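Local atomic coordinates of acyl-CoA N-acyltransferases (NAT) superfamily protein (Arabidopsis thaliana, PDB entry 6TH0), a protein that probably transfers the acetyl group of acetyl-CoA to the N-terminal methionine of transmembrane proteins and to protein lysines, through its GNAT acetyltransferase domain. Residues A[80-85]-A[154-159]; A[72-77]-A[128-133]. All blocks are in the same frame, centred on the assembly; numbering follows the deposited sequence.

Overall arrangement
Both contacts lie on the same side of the centre of a GNAT acetyltransferase domain, their own centres about 11 Å apart, and both reach its mixed seven-stranded sheet. Along the chain the segments alternate: 72-77, 80-85, 128-133, then 154-159. Interaction 2 is the buried one, joining the end of strand 63-73 to strand 129-137 across the intervening strand 93-102. Interaction 1 follows at the surface, where the loop after strand 63-73 meets the edge strand 153-164. The two touch directly: Tyr85 packs on Lys75 and Ala74, and Ile83 on Arg130. One connection leaving strand 63-73 is thus held at two successive points, both away from the acetyl-CoA contacts.

Interaction 1: A[80-85]-A[154-159]; sequences SDLIRY and CVRRLH
Asp81 and Arg156 meet head-on in a bidentate salt bridge that ties the loop following strand 63-73 to an edge strand, 153-164, of the GNAT sheet. The arginine uses its two terminal nitrogens, one for each carboxylate oxygen: NH1 of Arg156 lies 3.1 Å from OD2 of Asp81, and NH2 of Arg156 lies 3.2 Å from OD1 of Asp81. Both bonds are almost straight. OD2 accepts through its syn lone pair; OD1 is also met on the syn side, slightly out of the carboxylate plane. With the two flat groups only 17° apart, the pair is nearly coplanar, and the double grip should restrain either group from turning alone. The guanidinium gets there on a chain extended from CG to NE, after a first torsion (chi1 56°) that tucks CG of Arg156 between the backbone N and carbonyl carbon.

Beside the charges runs a small apolar contact. Leu82 and Val155 reach toward each other tip to tip, CD1 of Leu82 standing 4.0 Å from CG1 of Val155. The other branch of the leucine slides past the arginine, its CD2 4.0 Å from NH1 of Arg156, so that the two methyls of one side chain serve different partners.

Further out, each side has its own support. Val155 and Arg156 make backbone hydrogen bonds with Leu173 of the adjacent strand 167-177, and Val155 packs on Val175 there. On the loop side, Asp81 and Leu82 sit in a 3-10 turn spanning 80-82. Within 80-85, Ile83 lies over the Tyr85 ring, its CG2 3.8 Å above the plane, and OG of Ser80 is hydrogen-bonded to OH of Tyr85 at 2.5 Å.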
loop_
_atom_site.group_PDB
_atom_site.type_symbol
_atom_site.label_atom_id
_atom_site.label_comp_id
_atom_site.label_asym_id
_atom_site.label_seq_id
_atom_site.Cartn_x
_atom_site.Cartn_y
_atom_site.Cartn_z
ATOM N N SER A 80 -5.095 -4.302 -16.860
ATOM C CA SER A 80 -6.336 -4.243 -17.613
ATOM C C SER A 80 -6.527 -5.507 -18.439
ATOM O O SER A 80 -7.663 -5.906 -18.716
ATOM C CB SER A 80 -6.353 -3.004 -18.507
ATOM O OG SER A 80 -7.615 -2.853 -19.117
ATOM N N ASP A 81 -5.426 -6.141 -18.854
ATOM C CA ASP A 81 -5.518 -7.369 -19.634
ATOM C C ASP A 81 -6.103 -8.517 -18.824
ATOM O O ASP A 81 -6.524 -9.521 -19.407
ATOM C CB ASP A 81 -4.146 -7.787 -20.161
ATOM C CG ASP A 81 -3.148 -8.068 -19.043
ATOM O OD1 ASP A 81 -2.955 -7.209 -18.162
ATOM O OD2 ASP A 81 -2.571 -9.178 -19.031
ATOM N N LEU A 82 -6.137 -8.397 -17.500
ATOM C CA LEU A 82 -6.591 -9.495 -16.658
ATOM C C LEU A 82 -8.070 -9.404 -16.315
ATOM O O LEU A 82 -8.610 -10.343 -15.718
ATOM C CB LEU A 82 -5.787 -9.512 -15.355
ATOM C CG LEU A 82 -4.266 -9.619 -15.414
ATOM C CD1 LEU A 82 -3.732 -9.555 -14.005
ATOM C CD2 LEU A 82 -3.833 -10.906 -16.109
ATOM N N ILE A 83 -8.737 -8.310 -16.703
ATOM C CA ILE A 83 -10.090 -7.987 -16.257
ATOM C C ILE A 83 -11.118 -8.317 -17.331
ATOM O O ILE A 83 -10.896 -8.055 -18.520
ATOM C CB ILE A 83 -10.178 -6.496 -15.873
ATOM C CG1 ILE A 83 -9.287 -6.226 -14.665
ATOM C CG2 ILE A 83 -11.618 -6.063 -15.626
ATOM C CD1 ILE A 83 -9.195 -4.752 -14.243
ATOM N N ARG A 84 -12.216 -8.941 -16.924
ATOM C CA ARG A 84 -13.349 -9.152 -17.817
ATOM C C ARG A 84 -14.224 -7.920 -17.669
ATOM O O ARG A 84 -14.772 -7.681 -16.588
ATOM C CB ARG A 84 -14.115 -10.428 -17.472
ATOM C CG ARG A 84 -13.451 -11.715 -17.961
ATOM C CD ARG A 84 -14.471 -12.824 -18.183
ATOM N NE ARG A 84 -15.099 -13.262 -16.941
ATOM C CZ ARG A 84 -16.256 -12.799 -16.481
ATOM N NH1 ARG A 84 -16.917 -11.873 -17.159
ATOM N NH2 ARG A 84 -16.752 -13.256 -15.341
ATOM N N TYR A 85 -14.343 -7.141 -18.741
ATOM C CA TYR A 85 -15.096 -5.899 -18.714
ATOM C C TYR A 85 -16.549 -6.137 -19.085
ATOM O O TYR A 85 -16.839 -6.639 -20.171
ATOM C CB TYR A 85 -14.484 -4.876 -19.671
ATOM C CG TYR A 85 -13.204 -4.292 -19.154
ATOM C CD1 TYR A 85 -13.227 -3.295 -18.196
ATOM C CD2 TYR A 85 -11.974 -4.742 -19.613
ATOM C CE1 TYR A 85 -12.073 -2.765 -17.715
ATOM C CE2 TYR A 85 -10.815 -4.210 -19.144
ATOM C CZ TYR A 85 -10.870 -3.225 -18.190
ATOM O OH TYR A 85 -9.728 -2.673 -17.708
ATOM N N CYS A 154 -0.142 -13.924 -7.046
ATOM C CA CYS A 154 1.119 -13.516 -7.662
ATOM C C CYS A 154 1.012 -13.771 -9.161
ATOM O O CYS A 154 0.843 -14.923 -9.589
ATOM C CB CYS A 154 2.294 -14.289 -7.060
ATOM S SG CYS A 154 3.878 -13.591 -7.634
ATOM N N VAL A 155 0.988 -12.696 -9.953
ATOM C CA VAL A 155 0.669 -12.808 -11.371
ATOM C C VAL A 155 1.894 -13.075 -12.241
ATOM O O VAL A 155 1.913 -14.037 -13.016
ATOM C CB VAL A 155 -0.053 -11.535 -11.852
ATOM C CG1 VAL A 155 -0.342 -11.617 -13.347
ATOM C CG2 VAL A 155 -1.308 -11.308 -11.041
ATOM N N ARG A 156 2.910 -12.218 -12.143
ATOM C CA ARG A 156 4.041 -12.303 -13.060
ATOM C C ARG A 156 5.199 -11.488 -12.509
ATOM O O ARG A 156 5.032 -10.643 -11.627
ATOM C CB ARG A 156 3.655 -11.818 -14.464
ATOM C CG ARG A 156 3.071 -10.399 -14.512
ATOM C CD ARG A 156 2.232 -10.272 -15.788
ATOM N NE ARG A 156 1.439 -9.054 -15.782
ATOM C CZ ARG A 156 0.327 -8.885 -16.496
ATOM N NH1 ARG A 156 -0.128 -9.868 -17.263
ATOM N NH2 ARG A 156 -0.331 -7.734 -16.435
ATOM N N ARG A 157 6.377 -11.729 -13.074
ATOM C CA ARG A 157 7.595 -11.024 -12.706
ATOM C C ARG A 157 7.901 -9.920 -13.715
ATOM O O ARG A 157 7.868 -10.159 -14.928
ATOM C CB ARG A 157 8.768 -11.999 -12.641
ATOM C CG ARG A 157 10.060 -11.397 -12.103
ATOM C CD ARG A 157 11.174 -12.421 -12.152
ATOM N NE ARG A 157 12.363 -11.935 -11.468
ATOM C CZ ARG A 157 12.695 -12.284 -10.230
ATOM N NH1 ARG A 157 13.792 -11.795 -9.684
ATOM N NH2 ARG A 157 11.929 -13.121 -9.538
ATOM N N LEU A 158 8.177 -8.715 -13.214
ATOM C CA LEU A 158 8.578 -7.580 -14.042
ATOM C C LEU A 158 10.068 -7.324 -13.841
ATOM O O LEU A 158 10.508 -7.038 -12.725
ATOM C CB LEU A 158 7.774 -6.326 -13.692
ATOM C CG LEU A 158 6.303 -6.405 -14.110
ATOM C CD1 LEU A 158 5.541 -7.447 -13.306
ATOM C CD2 LEU A 158 5.625 -5.044 -14.039
ATOM N N HIS A 159 10.831 -7.369 -14.925
ATOM C CA HIS A 159 12.275 -7.228 -14.819
ATOM C C HIS A 159 12.705 -5.764 -14.758
ATOM O O HIS A 159 12.178 -4.911 -15.476
ATOM C CB HIS A 159 12.936 -7.933 -15.997
ATOM C CG HIS A 159 12.578 -9.384 -16.082
ATOM N ND1 HIS A 159 13.242 -10.356 -15.366
ATOM C CD2 HIS A 159 11.607 -10.025 -16.777
ATOM C CE1 HIS A 159 12.702 -11.535 -15.622
ATOM N NE2 HIS A 159 11.707 -11.361 -16.473
#

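Interaction 2: A[72-77]-A[128-133]; sequences VLAKES and VCRGVY
Tyr133 and Ser77 make the tight end of this buried contact, which bridges two strands of the GNAT sheet, 63-73 and 129-137, over the strand 93-102 between them. The phenol end of Tyr133 does the touching: its OH lies 3.4 Å from CB of Ser77 and 3.7 Å from CG1 of Val72. The valine crosses the tyrosine at about a right angle, presenting both methyls to the phenol oxygen. A first torsion of 75° sets CG of Tyr133 between its backbone N and carbonyl carbon, and from there the ring points its hydroxyl end at Val72 and Ser77. Tyr96, Leu173 and Val175 also pack against the ring. With an alanine here, Val72 and the methylene of Ser77 would probably lose their shared partner, leaving a gap beside them.

The turn is braced from within. OG of Ser77 donates to O of Ala74 at 2.7 Å, approaching at 138° to the carbonyl and tilted out of its plane, while N of Ser77 donates to the same oxygen at 3.1 Å. That oxygen thus takes two donors from one residue; OG also has a weak bond with N of Ile79.

The other end, toward partly exposed Arg130, is looser. Here a single methyl, CB of Ala74, rests 4.0 Å from both CD and NE of Arg130, oblique to the guanidinium. The polar end of this arginine is engaged elsewhere: NE donates to the carbonyl oxygen of Glu91, and Ile83 and Tyr85 lie against the side chain. Across the interface itself, therefore, the chemistry is van der Waals packing, with OG of Ser77 and NE of Arg130 bonded to backbone oxygens instead, while backbone pairing of both segments to strand 93-102 holds them in place.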
loop_
_atom_site.group_PDB
_atom_site.type_symbol
_atom_site.label_atom_id
_atom_site.label_comp_id
_atom_site.label_asym_id
_atom_site.label_seq_id
_atom_site.Cartn_x
_atom_site.Cartn_y
_atom_site.Cartn_z
ATOM N N VAL A 72 -6.647 4.248 -9.520
ATOM C CA VAL A 72 -6.223 4.040 -10.900
ATOM C C VAL A 72 -7.447 3.676 -11.731
ATOM O O VAL A 72 -8.212 2.787 -11.341
ATOM C CB VAL A 72 -5.182 2.900 -10.974
ATOM C CG1 VAL A 72 -4.645 2.730 -12.374
ATOM C CG2 VAL A 72 -4.039 3.149 -9.979
ATOM N N LEU A 73 -7.636 4.339 -12.868
ATOM C CA LEU A 73 -8.669 3.896 -13.791
ATOM C C LEU A 73 -8.314 2.511 -14.317
ATOM O O LEU A 73 -7.192 2.277 -14.773
ATOM C CB LEU A 73 -8.826 4.885 -14.945
ATOM C CG LEU A 73 -9.529 6.202 -14.606
ATOM C CD1 LEU A 73 -9.464 7.157 -15.778
ATOM C CD2 LEU A 73 -10.990 5.903 -14.271
ATOM N N ALA A 74 -9.272 1.584 -14.243
ATOM C CA ALA A 74 -8.968 0.195 -14.574
ATOM C C ALA A 74 -8.331 0.065 -15.956
ATOM O O ALA A 74 -7.363 -0.686 -16.131
ATOM C CB ALA A 74 -10.232 -0.662 -14.486
ATOM N N LYS A 75 -8.869 0.773 -16.954
ATOM C CA LYS A 75 -8.360 0.613 -18.312
ATOM C C LYS A 75 -7.006 1.273 -18.526
ATOM O O LYS A 75 -6.397 1.059 -19.580
ATOM C CB LYS A 75 -9.367 1.125 -19.340
ATOM C CG LYS A 75 -10.470 0.116 -19.623
ATOM C CD LYS A 75 -10.833 0.054 -21.104
ATOM C CE LYS A 75 -11.810 -1.081 -21.402
ATOM N NZ LYS A 75 -12.383 -0.967 -22.783
ATOM N N GLU A 76 -6.537 2.083 -17.585
ATOM C CA GLU A 76 -5.211 2.677 -17.657
ATOM C C GLU A 76 -4.190 1.916 -16.824
ATOM O O GLU A 76 -3.031 2.348 -16.728
ATOM C CB GLU A 76 -5.270 4.150 -17.226
ATOM C CG GLU A 76 -6.242 4.973 -18.061
ATOM C CD GLU A 76 -6.227 6.451 -17.714
ATOM O OE1 GLU A 76 -6.577 7.268 -18.596
ATOM O OE2 GLU A 76 -5.862 6.799 -16.569
ATOM N N SER A 77 -4.609 0.830 -16.171
ATOM C CA SER A 77 -3.712 0.065 -15.319
ATOM C C SER A 77 -3.003 -0.997 -16.146
ATOM O O SER A 77 -3.478 -1.414 -17.206
ATOM C CB SER A 77 -4.479 -0.607 -14.177
ATOM O OG SER A 77 -5.261 -1.678 -14.689
ATOM N N VAL A 128 -17.667 0.647 -8.442
ATOM C CA VAL A 128 -17.065 -0.142 -9.518
ATOM C C VAL A 128 -15.563 -0.355 -9.295
ATOM O O VAL A 128 -14.806 -0.508 -10.258
ATOM C CB VAL A 128 -17.367 0.447 -10.904
ATOM C CG1 VAL A 128 -16.966 -0.561 -11.979
ATOM C CG2 VAL A 128 -18.863 0.763 -11.014
ATOM N N CYS A 129 -15.107 -0.294 -8.047
ATOM C CA CYS A 129 -13.712 -0.616 -7.742
ATOM C C CYS A 129 -13.494 -2.123 -7.817
ATOM O O CYS A 129 -14.116 -2.892 -7.076
ATOM C CB CYS A 129 -13.334 -0.087 -6.366
ATOM S SG CYS A 129 -11.580 -0.333 -5.988
ATOM N N ARG A 130 -12.562 -2.540 -8.671
ATOM C CA ARG A 130 -12.442 -3.949 -9.023
ATOM C C ARG A 130 -11.478 -4.712 -8.140
ATOM O O ARG A 130 -11.457 -5.954 -8.201
ATOM C CB ARG A 130 -11.996 -4.091 -10.481
ATOM C CG ARG A 130 -12.948 -3.417 -11.478
ATOM C CD ARG A 130 -12.456 -3.548 -12.911
ATOM N NE ARG A 130 -13.398 -3.014 -13.890
ATOM C CZ ARG A 130 -14.384 -3.715 -14.445
ATOM N NH1 ARG A 130 -14.562 -4.990 -14.117
ATOM N NH2 ARG A 130 -15.197 -3.149 -15.330
ATOM N N GLY A 131 -10.727 -4.028 -7.307
ATOM C CA GLY A 131 -9.800 -4.726 -6.437
ATOM C C GLY A 131 -8.569 -3.892 -6.154
ATOM O O GLY A 131 -8.567 -2.675 -6.324
ATOM N N VAL A 132 -7.524 -4.594 -5.711
ATOM C CA VAL A 132 -6.273 -4.007 -5.240
ATOM C C VAL A 132 -5.121 -4.688 -5.962
ATOM O O VAL A 132 -5.154 -5.903 -6.177
ATOM C CB VAL A 132 -6.122 -4.185 -3.710
ATOM C CG1 VAL A 132 -4.843 -3.507 -3.179
ATOM C CG2 VAL A 132 -7.384 -3.697 -2.982
ATOM N N TYR A 133 -4.110 -3.913 -6.358
ATOM C CA TYR A 133 -2.884 -4.491 -6.901
ATOM C C TYR A 133 -1.685 -3.679 -6.426
ATOM O O TYR A 133 -1.820 -2.601 -5.841
ATOM C CB TYR A 133 -2.914 -4.622 -8.440
ATOM C CG TYR A 133 -2.737 -3.366 -9.286
ATOM C CD1 TYR A 133 -3.724 -2.376 -9.340
ATOM C CD2 TYR A 133 -1.605 -3.201 -10.085
ATOM C CE1 TYR A 133 -3.551 -1.231 -10.134
ATOM C CE2 TYR A 133 -1.432 -2.076 -10.882
ATOM C CZ TYR A 133 -2.407 -1.092 -10.912
ATOM O OH TYR A 133 -2.225 0.033 -11.722
#